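Local coordinates for protein NG, ng-dimethylarginine dimethylaminohydrolase (Pseudomonas aeruginosa, PDB 1H70) that hydrolyses asymmetrically dimethylated and monomethylated arginine to citrulline, releasing dimethylamine or methylamine and so removing inhibitors of nitric oxide synthase, at residues K104-E109 with E147-S152; N205-W208 with V213-P216; R9-S14 with E34-Y39; F3-A8 with Q98-G103; I77-G82 with G88-I93. The protein carries 1 engineered substitution. One frame throughout, in Å; residues are numbered along the deposited sequence.

Contact 1. Residues K104-E109 with E147-S152; sequences KVERIE and EKHGLS
Glu-106, on the outermost strand 105-107 of its sheet, receives Lys-148 and His-149 from the C-terminal end of helix 136-148, where a Schellman motif closes the helix. Gly-150 is the C-prime residue, with Gly-150 N bonded to Glu-147 O and Leu-151 N to Leu-146 O. Lys-148 is the last helical residue and His-149 the first beyond it.

The salt bridge is with the lysine. Lys-148 runs extended beyond CG, and its NZ reaches the syn lone pair of Glu-106 OE2 at 2.7 Å, on the side of the other carboxylate oxygen.

A His-carboxylate hydrogen bond completes the grip: His-149 NE2 donates to the same oxygen almost straight. The bend of the glutamate at chi2 (-86°) brings its carboxylate round to this edge of the ring, with the two planes 75° apart. One oxygen therefore takes both donors, which probably favours the charged carboxylate at this solvent-facing spot. Ile-145 of the same helix packs on Glu-106, and Arg-74 binds His-149 O. Glu-106 OE2 sits 2.8 Å from His-149 NE2, practically in the imidazole plane, while the ring nitrogen approaches on the anti side, 26° out of the carboxylate plane.

Contact 2. Residues N205-W208 with V213-P216; sequences NCIW and VIMP
The antiparallel beta hairpin of strands 207-209 and 212-216 is pinned at Ile-207 and Ile-214, a hydrogen-bonded pair whose two backbone links close one ring. Ile-207 N donates to Ile-214 O at 3.0 Å in a nearly linear bond (171°), and Ile-214 N returns to Ile-207 O at 2.9 Å. That second carbonyl also takes a CA-H...O contact from Val-213 CA, 3.3 Å from Ile-207 O.

The same two isoleucines lie side by side on one face of the sheet, pointing the same way. Ile-207 holds CG1 between its backbone N and carbonyl carbon (chi1 53°), which lays the branch against its neighbour, CG1 to Ile-214 CB 3.7 Å. Helix 29-43 covers this face, with Tyr-39 on Ile-207 and Ala-42 and Leu-43 on Ile-214.

Trp-208 and Val-213, the non-hydrogen-bonded pair, belong to the other face. Val-213 CG2 comes obliquely to the indole, 4.2 Å from Trp-208 CD1, and Val-213 CG1 nears Cys-206 CB. The indole also meets the rings of Phe-1 and Phe-3, and its NE1 bonds to Glu-211.

Towards the strand end the thiol of Cys-206 presses on Met-215, SG to CB 3.4 Å, and nears the Pro-216 ring. The side chain of Asn-205 lies about 5 Å from the bound citrulline and about 4 Å from that of Ser-250, the engineered residue at the nucleophile position. The backbone polar groups of the isoleucine pair satisfy each other, and the side-chain contacts across the hairpin are apolar, as suits a buried position.

Contact 3. Residues R9-S14 with E34-Y39; sequences RTPARS and EQHNAY
Pro-11 lays its CD over one face of the His-36 imidazole, a CH-pi contact. The carbon stands 3.9 Å from the ring centroid and 19° off the ring normal, displaced toward the rim, so that its nearest ring atom is His-36 CG, 3.7 Å from Pro-11 CD. The pyrrolidine ring also touches the root of the histidine, Pro-11 CG lying 4.2 Å from His-36 CB. Thr-10 contributes its CA above the same face. At the far end of the imidazole the carbonyl of Arg-9 comes in obliquely, with Arg-9 O 3.2 Å from His-36 CE1. No hydrogen bond crosses between the two segments: the loop offers the histidine carbon and one carbonyl.

What carries the ring to the loop is its first torsion. His-36 CG stands anti to the backbone N (chi1 -172°), swinging the imidazole out from the helix toward the proline.

The loop has further ties of its own. Thr-10 pairs through its backbone with Leu-53, Arg-9 NH1 binds the carbonyl of Pro-54, and Pro-11 O takes the hydroxyl of Tyr-29, at the start of the very helix that bears His-36.

Seen more widely, the contact joins the chain leaving strand 5-9 to the middle of helix 29-43, which comes next in order. Leu-52 of the parallel neighbour strand 49-53 packs on both Thr-10 and His-36, and Tyr-241 of helix 239-242 touches Pro-11 and His-36, so strand, loop and two helices converge on the imidazole.

Contact 4. Residues F3-A8 with Q98-G103; sequences FKHIIA and QRFYPG
Phe-100 drives one edge of its ring into the face of the His-5 imidazole, an edge-to-face aromatic pair between the last turn of helix 89-100 and strand 5-9, the middle strand of a three-stranded mixed sheet. The planes stand 60° apart and the centroids 4.6 Å.

The phenyl CE2 is the leading atom. It sits over the centre of the imidazole, so all five ring atoms lie at similar range, His-5 CE1 closest at 3.5 Å. The opposite face of the imidazole is met near its rim by CB of Lys-4. The imidazole is also held by a hydrogen bond from His-5 ND1 to Asp-49 OD1 on the adjoining strand, which probably fixes its rotation and presents a steady face to the phenylalanine.

Lys-4 and His-5 together face Phe-255 in a classic beta bulge, and this C-terminal residue brings its own ring against both His-5 and Phe-100, edge-to-face with the latter. The contact joins the end of helix 89-100 to strand 5-9 beside the C-terminal residue.

Two residues along the strand, Ile-7 points to the same side as His-5. With its CG1 anti to the carbonyl carbon (chi1 -63°), it places CD1 obliquely to the phenyl, 4.2 Å from Phe-100 CD1.

Contact 5. Residues I77-G82 with G88-I93; sequences IITRPG and GETEII
Thr-90 is the residue through which the start of helix 89-100 meets Ile-78, Thr-79 and Pro-81, the end of strand 76-78 and the loop leaving it. The two elements belong to a beta-alpha-beta crossover that continues into the parallel neighbour strand 105-107, within the five-bladed alpha/beta propeller (pentein fold) of the DDAH family.

Going along the later segment, Gly-88 comes first. Its carbonyl accepts from Glu-91 N at 3.2 Å, opening a helix whose first turns are only weakly bonded: the bond from Ile-93 N to Glu-89 O, 3.5 Å, is weak. Glu-89 forms a salt bridge with Arg-86, a residue of the citrulline pocket, which makes it a second-shell partner of that site.

Thr-90 then directs its CB toward the other segment. Its OG1 sits between the backbone N and carbonyl carbon (chi1 54°) and is spent on the carbonyl of Arg-87, which leaves the methyl to face the other segment. That CG2 touches Thr-79 O at 3.5 Å and Pro-81 CD at 3.8 Å. Thr-79 OG1 is hydrogen-bonded to Asp-67 O.

Further on, Ile-93 shares Val-69 of strand 69-71 with Ile-78, both packing on it.

No hydrogen bond crosses this buried interface. It rests on close fit, and the tightest point is Ile-78 CG2 against Thr-90 CB, 3.4 Å, shorter than usual for two carbons.

How the contacts relate
Contacts 2, 3 and 5 are buried, contact 4 partly so, and contact 1 lies at the surface, where it alone relies on charge. Contacts 1 and 5 share one sheet: strand 105-107 pairs with strand 76-78 through Glu-106 O to Ile-78 N and Ile-108 N to Ile-78 O. Contacts 4 and 5 use opposite ends of helix 89-100, one aromatic, the other aliphatic. Strand 5-9 serves contact 4 and runs on into the loop of contact 3. Contact 2 alone is built on cross-strand backbone bonds; its Ile-207 reaches Tyr-39 of helix 29-43, and Trp-208 reaches Phe-3. Contacts 2 and 5 approach the citrulline pocket.

Contact 1. Residues K104-E109 with E147-S152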
# COMPACT_ATOMS: atom_id res chain seq x y z
N LYS A 104 -2.45 15.63 -15.35
CA LYS A 104 -3.37 14.60 -14.86
C LYS A 104 -3.25 14.35 -13.36
O LYS A 104 -3.40 13.21 -12.91
CB LYS A 104 -3.15 13.28 -15.59
CG LYS A 104 -3.67 13.23 -17.03
CD LYS A 104 -3.40 11.86 -17.61
CE LYS A 104 -3.92 11.76 -19.04
NZ LYS A 104 -3.28 10.65 -19.79
N VAL A 105 -2.98 15.40 -12.60
CA VAL A 105 -2.85 15.28 -11.15
C VAL A 105 -4.03 15.93 -10.46
O VAL A 105 -4.27 17.14 -10.62
CB VAL A 105 -1.55 15.94 -10.63
CG1 VAL A 105 -1.49 15.87 -9.11
CG2 VAL A 105 -0.36 15.22 -11.22
N GLU A 106 -4.75 15.15 -9.67
CA GLU A 106 -5.93 15.60 -8.94
C GLU A 106 -5.56 15.60 -7.46
O GLU A 106 -4.51 15.07 -7.10
CB GLU A 106 -7.08 14.62 -9.17
CG GLU A 106 -7.47 14.36 -10.61
CD GLU A 106 -8.46 15.36 -11.20
OE1 GLU A 106 -8.86 16.31 -10.50
OE2 GLU A 106 -8.84 15.19 -12.39
N ARG A 107 -6.38 16.19 -6.60
CA ARG A 107 -6.03 16.22 -5.18
C ARG A 107 -7.26 16.18 -4.28
O ARG A 107 -8.30 16.70 -4.65
CB ARG A 107 -5.19 17.45 -4.84
CG ARG A 107 -5.74 18.75 -5.35
CD ARG A 107 -5.11 19.99 -4.76
NE ARG A 107 -3.70 20.36 -4.99
CZ ARG A 107 -2.74 19.87 -5.78
NH1 ARG A 107 -2.91 18.84 -6.57
NH2 ARG A 107 -1.55 20.46 -5.77
N ILE A 108 -7.11 15.57 -3.11
CA ILE A 108 -8.16 15.56 -2.10
C ILE A 108 -8.02 16.87 -1.33
O ILE A 108 -6.89 17.32 -1.12
CB ILE A 108 -7.95 14.40 -1.13
CG1 ILE A 108 -7.92 13.08 -1.88
CG2 ILE A 108 -9.00 14.42 0.03
CD1 ILE A 108 -9.23 12.66 -2.52
N GLU A 109 -9.14 17.47 -0.91
CA GLU A 109 -9.09 18.71 -0.14
C GLU A 109 -9.88 18.62 1.15
O GLU A 109 -10.67 17.71 1.32
CB GLU A 109 -9.79 19.84 -0.89
CG GLU A 109 -9.34 20.21 -2.27
CD GLU A 109 -10.28 21.29 -2.80
OE1 GLU A 109 -11.36 21.51 -2.18
OE2 GLU A 109 -9.94 21.90 -3.82
N GLU A 147 -14.58 8.60 -10.82
CA GLU A 147 -15.70 8.59 -11.78
C GLU A 147 -15.49 9.58 -12.92
O GLU A 147 -15.83 9.26 -14.07
CB GLU A 147 -17.04 8.79 -11.07
CG GLU A 147 -17.45 7.55 -10.27
CD GLU A 147 -18.75 7.68 -9.50
OE1 GLU A 147 -19.37 8.76 -9.45
OE2 GLU A 147 -19.15 6.65 -8.92
N LYS A 148 -14.93 10.75 -12.64
CA LYS A 148 -14.63 11.79 -13.65
C LYS A 148 -13.71 11.20 -14.72
O LYS A 148 -13.78 11.54 -15.92
CB LYS A 148 -14.00 13.03 -12.98
CG LYS A 148 -13.47 14.08 -13.96
CD LYS A 148 -12.37 14.95 -13.37
CE LYS A 148 -11.60 15.70 -14.46
NZ LYS A 148 -10.58 16.64 -13.89
N HIS A 149 -12.87 10.26 -14.29
CA HIS A 149 -11.93 9.59 -15.18
C HIS A 149 -12.41 8.22 -15.69
O HIS A 149 -11.61 7.47 -16.26
CB HIS A 149 -10.57 9.45 -14.48
CG HIS A 149 -9.92 10.79 -14.31
ND1 HIS A 149 -9.16 11.36 -15.29
CD2 HIS A 149 -9.98 11.69 -13.30
CE1 HIS A 149 -8.74 12.55 -14.88
NE2 HIS A 149 -9.23 12.77 -13.68
N GLY A 150 -13.69 7.91 -15.53
CA GLY A 150 -14.19 6.64 -16.02
C GLY A 150 -13.90 5.42 -15.16
O GLY A 150 -14.14 4.29 -15.60
N LEU A 151 -13.37 5.62 -13.97
CA LEU A 151 -13.12 4.51 -13.07
C LEU A 151 -14.25 4.45 -12.03
O LEU A 151 -15.12 5.32 -12.01
CB LEU A 151 -11.75 4.67 -12.40
CG LEU A 151 -10.61 4.74 -13.41
CD1 LEU A 151 -9.32 5.27 -12.77
CD2 LEU A 151 -10.38 3.35 -13.97
N SER A 152 -14.25 3.43 -11.18
CA SER A 152 -15.32 3.30 -10.19
C SER A 152 -14.74 3.10 -8.78
O SER A 152 -13.55 2.80 -8.64
CB SER A 152 -16.28 2.18 -10.61
OG SER A 152 -15.66 0.91 -10.51

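Contact 2. Residues N205-W208 with V213-P216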
# COMPACT_ATOMS: atom_id res chain seq x y z
N ASN A 205 -0.77 -8.66 3.77
CA ASN A 205 -0.29 -7.51 2.97
C ASN A 205 0.85 -8.02 2.08
O ASN A 205 1.93 -8.36 2.58
CB ASN A 205 0.16 -6.40 3.92
CG ASN A 205 0.53 -5.10 3.20
OD1 ASN A 205 -0.03 -4.04 3.48
ND2 ASN A 205 1.49 -5.17 2.33
N CYS A 206 0.57 -8.18 0.77
CA CYS A 206 1.52 -8.64 -0.24
C CYS A 206 1.28 -7.81 -1.49
O CYS A 206 0.25 -7.17 -1.61
CB CYS A 206 1.33 -10.11 -0.61
SG CYS A 206 1.65 -11.28 0.72
N ILE A 207 2.24 -7.81 -2.42
CA ILE A 207 2.02 -7.10 -3.69
C ILE A 207 2.27 -7.92 -4.94
O ILE A 207 3.29 -8.56 -5.11
CB ILE A 207 2.88 -5.81 -3.81
CG1 ILE A 207 4.36 -6.10 -3.55
CG2 ILE A 207 2.33 -4.72 -2.88
CD1 ILE A 207 5.26 -4.85 -3.70
N TRP A 208 1.29 -7.87 -5.85
CA TRP A 208 1.43 -8.47 -7.15
C TRP A 208 2.15 -7.42 -7.98
O TRP A 208 1.78 -6.23 -7.94
CB TRP A 208 0.06 -8.75 -7.77
CG TRP A 208 0.10 -9.25 -9.19
CD1 TRP A 208 0.13 -10.57 -9.57
CD2 TRP A 208 0.13 -8.47 -10.38
NE1 TRP A 208 0.17 -10.65 -10.95
CE2 TRP A 208 0.15 -9.37 -11.47
CE3 TRP A 208 0.12 -7.10 -10.65
CZ2 TRP A 208 0.20 -8.94 -12.80
CZ3 TRP A 208 0.15 -6.67 -11.98
CH2 TRP A 208 0.17 -7.58 -13.04
N VAL A 213 5.01 -12.07 -6.93
CA VAL A 213 4.28 -11.60 -5.76
C VAL A 213 5.34 -11.42 -4.68
O VAL A 213 6.05 -12.38 -4.32
CB VAL A 213 3.13 -12.49 -5.28
CG1 VAL A 213 2.69 -12.03 -3.88
CG2 VAL A 213 1.91 -12.40 -6.19
N ILE A 214 5.48 -10.19 -4.21
CA ILE A 214 6.48 -9.89 -3.18
C ILE A 214 5.79 -9.95 -1.82
O ILE A 214 4.74 -9.32 -1.64
CB ILE A 214 7.15 -8.52 -3.43
CG1 ILE A 214 7.99 -8.59 -4.72
CG2 ILE A 214 8.05 -8.15 -2.25
CD1 ILE A 214 8.52 -7.25 -5.21
N MET A 215 6.33 -10.73 -0.89
CA MET A 215 5.65 -10.89 0.40
C MET A 215 6.70 -10.88 1.51
O MET A 215 7.89 -11.09 1.23
CB MET A 215 4.91 -12.25 0.42
CG MET A 215 5.89 -13.41 0.49
SD MET A 215 5.09 -15.05 0.62
CE MET A 215 4.26 -14.84 2.15
N PRO A 216 6.27 -10.64 2.74
CA PRO A 216 7.18 -10.66 3.90
C PRO A 216 7.73 -12.08 4.11
O PRO A 216 7.02 -13.09 3.91
CB PRO A 216 6.28 -10.27 5.08
CG PRO A 216 4.89 -10.56 4.64
CD PRO A 216 4.88 -10.33 3.14

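Contact 3. Residues R9-S14 with E34-Y39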
# COMPACT_ATOMS: atom_id res chain seq x y z
N ARG A 9 10.83 5.34 -1.46
CA ARG A 9 11.67 6.40 -0.84
C ARG A 9 12.52 5.78 0.26
O ARG A 9 12.01 5.06 1.10
CB ARG A 9 10.79 7.49 -0.26
CG ARG A 9 11.58 8.70 0.35
CD ARG A 9 10.70 9.65 1.14
NE ARG A 9 9.78 10.42 0.32
CZ ARG A 9 10.11 11.45 -0.45
NH1 ARG A 9 11.37 11.87 -0.53
NH2 ARG A 9 9.15 12.07 -1.15
N THR A 10 13.80 6.08 0.25
CA THR A 10 14.73 5.59 1.26
C THR A 10 14.23 5.96 2.64
O THR A 10 13.79 7.07 2.83
CB THR A 10 16.08 6.29 1.00
OG1 THR A 10 16.47 5.99 -0.36
CG2 THR A 10 17.20 5.76 1.91
N PRO A 11 14.32 5.05 3.62
CA PRO A 11 13.88 5.37 4.99
C PRO A 11 14.82 6.40 5.65
O PRO A 11 16.02 6.42 5.34
CB PRO A 11 13.93 4.01 5.69
CG PRO A 11 14.97 3.25 4.94
CD PRO A 11 14.85 3.68 3.49
N ALA A 12 14.26 7.25 6.50
CA ALA A 12 15.04 8.28 7.20
C ALA A 12 15.54 7.72 8.52
O ALA A 12 15.03 6.70 9.00
CB ALA A 12 14.17 9.48 7.47
N ARG A 13 16.51 8.39 9.14
CA ARG A 13 16.95 7.93 10.44
C ARG A 13 15.80 8.06 11.42
O ARG A 13 15.70 7.26 12.38
CB ARG A 13 18.14 8.74 10.96
CG ARG A 13 19.47 8.46 10.25
CD ARG A 13 20.59 9.38 10.74
NE ARG A 13 20.34 10.78 10.41
CZ ARG A 13 20.63 11.32 9.23
NH1 ARG A 13 21.16 10.57 8.29
NH2 ARG A 13 20.39 12.60 8.98
N SER A 14 14.94 9.06 11.23
CA SER A 14 13.78 9.28 12.11
C SER A 14 12.71 8.18 12.03
O SER A 14 11.73 8.22 12.78
CB SER A 14 13.14 10.66 11.92
OG SER A 14 12.72 10.82 10.58
N GLU A 34 18.82 -2.12 5.37
CA GLU A 34 19.12 -3.35 4.64
C GLU A 34 17.83 -3.98 4.11
O GLU A 34 17.82 -4.54 3.02
CB GLU A 34 19.87 -4.37 5.50
CG GLU A 34 21.24 -3.90 6.00
CD GLU A 34 22.31 -3.84 4.91
OE1 GLU A 34 22.33 -4.71 4.03
OE2 GLU A 34 23.13 -2.91 4.95
N GLN A 35 16.75 -3.92 4.88
CA GLN A 35 15.51 -4.53 4.39
C GLN A 35 14.93 -3.76 3.20
O GLN A 35 14.37 -4.36 2.29
CB GLN A 35 14.48 -4.64 5.52
CG GLN A 35 14.99 -5.54 6.66
CD GLN A 35 13.96 -5.82 7.75
OE1 GLN A 35 13.04 -5.03 7.97
NE2 GLN A 35 14.15 -6.95 8.46
N HIS A 36 15.04 -2.43 3.24
CA HIS A 36 14.50 -1.61 2.15
C HIS A 36 15.33 -1.88 0.88
O HIS A 36 14.81 -1.92 -0.21
CB HIS A 36 14.49 -0.12 2.52
CG HIS A 36 13.78 0.76 1.53
ND1 HIS A 36 12.45 1.09 1.63
CD2 HIS A 36 14.21 1.36 0.39
CE1 HIS A 36 12.09 1.87 0.62
NE2 HIS A 36 13.16 2.04 -0.14
N ASN A 37 16.63 -2.07 1.06
CA ASN A 37 17.51 -2.37 -0.06
C ASN A 37 17.08 -3.72 -0.62
O ASN A 37 16.92 -3.87 -1.83
CB ASN A 37 18.97 -2.38 0.38
CG ASN A 37 19.93 -2.65 -0.76
OD1 ASN A 37 19.94 -1.93 -1.78
ND2 ASN A 37 20.73 -3.71 -0.61
N ALA A 38 16.83 -4.69 0.24
CA ALA A 38 16.41 -6.03 -0.22
C ALA A 38 15.11 -5.94 -1.01
O ALA A 38 14.88 -6.68 -1.99
CB ALA A 38 16.29 -6.99 0.97
N TYR A 39 14.24 -5.03 -0.58
CA TYR A 39 12.94 -4.81 -1.23
C TYR A 39 13.17 -4.22 -2.62
O TYR A 39 12.55 -4.64 -3.58
CB TYR A 39 12.12 -3.87 -0.35
CG TYR A 39 10.77 -3.37 -0.82
CD1 TYR A 39 9.68 -4.24 -0.93
CD2 TYR A 39 10.56 -2.02 -1.09
CE1 TYR A 39 8.43 -3.76 -1.30
CE2 TYR A 39 9.30 -1.54 -1.46
CZ TYR A 39 8.25 -2.43 -1.58
OH TYR A 39 6.98 -1.99 -1.96

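Contact 4. Residues F3-A8 with Q98-G103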
# COMPACT_ATOMS: atom_id res chain seq x y z
N PHE A 3 2.45 -3.51 -14.82
CA PHE A 3 2.95 -2.25 -14.30
C PHE A 3 4.23 -1.89 -15.05
O PHE A 3 4.97 -2.80 -15.47
CB PHE A 3 3.29 -2.41 -12.82
CG PHE A 3 2.10 -2.51 -11.91
CD1 PHE A 3 2.11 -3.41 -10.85
CD2 PHE A 3 0.99 -1.69 -12.08
CE1 PHE A 3 1.04 -3.49 -9.99
CE2 PHE A 3 -0.10 -1.78 -11.23
CZ PHE A 3 -0.09 -2.68 -10.19
N LYS A 4 4.51 -0.60 -15.21
CA LYS A 4 5.73 -0.19 -15.89
C LYS A 4 6.67 0.48 -14.89
O LYS A 4 7.87 0.49 -15.10
CB LYS A 4 5.46 0.79 -17.03
CG LYS A 4 4.44 0.31 -18.06
CD LYS A 4 4.67 0.92 -19.44
CE LYS A 4 3.94 0.11 -20.53
NZ LYS A 4 2.46 0.36 -20.65
N HIS A 5 6.09 1.05 -13.83
CA HIS A 5 6.88 1.79 -12.84
C HIS A 5 6.53 1.57 -11.37
O HIS A 5 5.40 1.25 -11.00
CB HIS A 5 6.67 3.31 -13.00
CG HIS A 5 6.91 3.89 -14.36
ND1 HIS A 5 8.18 4.09 -14.87
CD2 HIS A 5 6.06 4.38 -15.29
CE1 HIS A 5 8.09 4.65 -16.07
NE2 HIS A 5 6.81 4.83 -16.35
N ILE A 6 7.53 1.85 -10.54
CA ILE A 6 7.43 1.82 -9.11
C ILE A 6 8.10 3.09 -8.58
O ILE A 6 9.10 3.53 -9.15
CB ILE A 6 8.15 0.53 -8.61
CG1 ILE A 6 7.05 -0.55 -8.53
CG2 ILE A 6 8.93 0.74 -7.34
CD1 ILE A 6 7.39 -1.87 -9.04
N ILE A 7 7.52 3.69 -7.53
CA ILE A 7 8.15 4.81 -6.82
C ILE A 7 8.35 4.32 -5.37
O ILE A 7 7.46 3.67 -4.80
CB ILE A 7 7.29 6.09 -6.80
CG1 ILE A 7 7.08 6.61 -8.22
CG2 ILE A 7 7.92 7.16 -5.91
CD1 ILE A 7 5.92 7.58 -8.33
N ALA A 8 9.48 4.66 -4.77
CA ALA A 8 9.78 4.27 -3.38
C ALA A 8 10.61 5.39 -2.76
O ALA A 8 11.07 6.29 -3.49
CB ALA A 8 10.58 2.96 -3.33
N GLN A 98 3.92 14.64 -10.64
CA GLN A 98 3.69 15.59 -11.73
C GLN A 98 4.50 15.19 -12.97
O GLN A 98 4.04 15.29 -14.10
CB GLN A 98 4.06 17.00 -11.23
CG GLN A 98 3.43 18.11 -12.04
CD GLN A 98 1.92 18.21 -11.85
OE1 GLN A 98 1.19 18.04 -12.82
NE2 GLN A 98 1.46 18.45 -10.62
N ARG A 99 5.71 14.68 -12.78
CA ARG A 99 6.54 14.25 -13.90
C ARG A 99 5.98 13.02 -14.61
O ARG A 99 6.11 12.88 -15.81
CB ARG A 99 7.98 13.97 -13.44
CG ARG A 99 8.95 13.82 -14.58
CD ARG A 99 10.38 13.73 -14.13
NE ARG A 99 10.62 14.33 -12.82
CZ ARG A 99 10.90 13.60 -11.74
NH1 ARG A 99 10.97 12.27 -11.83
NH2 ARG A 99 11.12 14.21 -10.61
N PHE A 100 5.33 12.12 -13.87
CA PHE A 100 4.73 10.93 -14.48
C PHE A 100 3.32 11.13 -15.06
O PHE A 100 2.86 10.34 -15.92
CB PHE A 100 4.64 9.80 -13.46
CG PHE A 100 5.94 9.08 -13.27
CD1 PHE A 100 6.71 9.28 -12.14
CD2 PHE A 100 6.39 8.21 -14.25
CE1 PHE A 100 7.92 8.60 -11.99
CE2 PHE A 100 7.58 7.53 -14.12
CZ PHE A 100 8.35 7.72 -12.97
N TYR A 101 2.63 12.14 -14.56
CA TYR A 101 1.23 12.40 -14.91
C TYR A 101 1.00 13.86 -15.31
O TYR A 101 0.26 14.62 -14.66
CB TYR A 101 0.40 12.09 -13.65
CG TYR A 101 0.24 10.61 -13.34
CD1 TYR A 101 1.03 9.96 -12.39
CD2 TYR A 101 -0.72 9.86 -14.00
CE1 TYR A 101 0.86 8.61 -12.12
CE2 TYR A 101 -0.90 8.50 -13.74
CZ TYR A 101 -0.12 7.89 -12.79
OH TYR A 101 -0.30 6.56 -12.53
N PRO A 102 1.63 14.30 -16.38
CA PRO A 102 1.49 15.71 -16.79
C PRO A 102 0.05 16.04 -17.17
O PRO A 102 -0.59 15.39 -17.98
CB PRO A 102 2.50 15.86 -17.93
CG PRO A 102 2.77 14.47 -18.41
CD PRO A 102 2.53 13.54 -17.26
N GLY A 103 -0.47 17.08 -16.54
CA GLY A 103 -1.84 17.52 -16.76
C GLY A 103 -2.85 16.50 -16.28
O GLY A 103 -4.00 16.49 -16.74

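Contact 5. Residues I77-G82 with G88-I93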
# COMPACT_ATOMS: atom_id res chain seq x y z
N ILE A 77 -3.91 10.94 -7.93
CA ILE A 77 -4.64 11.76 -6.97
C ILE A 77 -3.78 11.87 -5.73
O ILE A 77 -3.53 10.86 -5.06
CB ILE A 77 -5.98 11.08 -6.58
CG1 ILE A 77 -6.82 10.71 -7.80
CG2 ILE A 77 -6.81 12.00 -5.69
CD1 ILE A 77 -6.70 9.22 -8.23
N ILE A 78 -3.34 13.09 -5.42
CA ILE A 78 -2.59 13.33 -4.21
C ILE A 78 -3.61 13.28 -3.09
O ILE A 78 -4.67 13.89 -3.20
CB ILE A 78 -1.94 14.72 -4.25
CG1 ILE A 78 -1.03 14.85 -5.46
CG2 ILE A 78 -1.15 15.02 -2.97
CD1 ILE A 78 0.11 13.88 -5.50
N THR A 79 -3.30 12.53 -2.04
CA THR A 79 -4.26 12.36 -0.97
C THR A 79 -4.14 13.46 0.08
O THR A 79 -3.63 14.56 -0.19
CB THR A 79 -4.10 10.96 -0.35
OG1 THR A 79 -2.81 10.84 0.27
CG2 THR A 79 -4.19 9.85 -1.43
N ARG A 80 -4.68 13.20 1.27
CA ARG A 80 -4.64 14.15 2.37
C ARG A 80 -4.64 13.33 3.67
O ARG A 80 -5.68 13.05 4.27
CB ARG A 80 -5.86 15.08 2.31
CG ARG A 80 -5.78 16.27 3.27
CD ARG A 80 -6.66 17.45 2.82
NE ARG A 80 -6.59 18.54 3.79
CZ ARG A 80 -7.31 18.60 4.91
NH1 ARG A 80 -8.19 17.65 5.20
NH2 ARG A 80 -7.16 19.65 5.73
N PRO A 81 -3.45 12.90 4.07
CA PRO A 81 -3.31 12.02 5.23
C PRO A 81 -4.03 12.48 6.48
O PRO A 81 -4.05 13.67 6.82
CB PRO A 81 -1.81 11.91 5.44
CG PRO A 81 -1.24 12.08 4.03
CD PRO A 81 -2.16 13.13 3.39
N GLY A 82 -4.66 11.52 7.14
CA GLY A 82 -5.37 11.79 8.38
C GLY A 82 -4.36 11.99 9.50
O GLY A 82 -4.63 12.74 10.43
N GLY A 88 2.08 16.52 5.46
CA GLY A 88 3.07 17.20 4.65
C GLY A 88 3.85 16.32 3.67
O GLY A 88 4.60 16.83 2.84
N GLU A 89 3.70 15.00 3.76
CA GLU A 89 4.35 14.09 2.84
C GLU A 89 3.86 14.25 1.41
O GLU A 89 4.57 13.86 0.46
CB GLU A 89 4.16 12.62 3.25
CG GLU A 89 4.88 12.34 4.56
CD GLU A 89 4.78 10.90 5.00
OE1 GLU A 89 4.56 10.02 4.12
OE2 GLU A 89 4.92 10.65 6.24
N THR A 90 2.66 14.81 1.23
CA THR A 90 2.17 15.02 -0.13
C THR A 90 3.04 16.02 -0.88
O THR A 90 3.22 15.91 -2.09
CB THR A 90 0.71 15.52 -0.13
OG1 THR A 90 0.59 16.69 0.70
CG2 THR A 90 -0.21 14.45 0.46
N GLU A 91 3.56 17.01 -0.16
CA GLU A 91 4.37 18.06 -0.77
C GLU A 91 5.71 17.58 -1.32
O GLU A 91 6.15 18.08 -2.36
CB GLU A 91 4.63 19.19 0.24
CG GLU A 91 3.36 19.81 0.80
CD GLU A 91 2.62 20.67 -0.21
OE1 GLU A 91 1.38 20.56 -0.30
OE2 GLU A 91 3.27 21.46 -0.93
N ILE A 92 6.33 16.63 -0.65
CA ILE A 92 7.63 16.13 -1.07
C ILE A 92 7.54 15.06 -2.15
O ILE A 92 8.55 14.66 -2.73
CB ILE A 92 8.47 15.66 0.14
CG1 ILE A 92 7.73 14.59 0.95
CG2 ILE A 92 8.81 16.83 1.04
CD1 ILE A 92 8.63 13.92 1.96
N ILE A 93 6.33 14.62 -2.46
CA ILE A 93 6.18 13.63 -3.54
C ILE A 93 5.52 14.21 -4.78
O ILE A 93 5.52 13.56 -5.83
CB ILE A 93 5.42 12.40 -3.07
CG1 ILE A 93 5.76 11.19 -3.97
CG2 ILE A 93 3.93 12.66 -3.06
CD1 ILE A 93 5.48 9.86 -3.34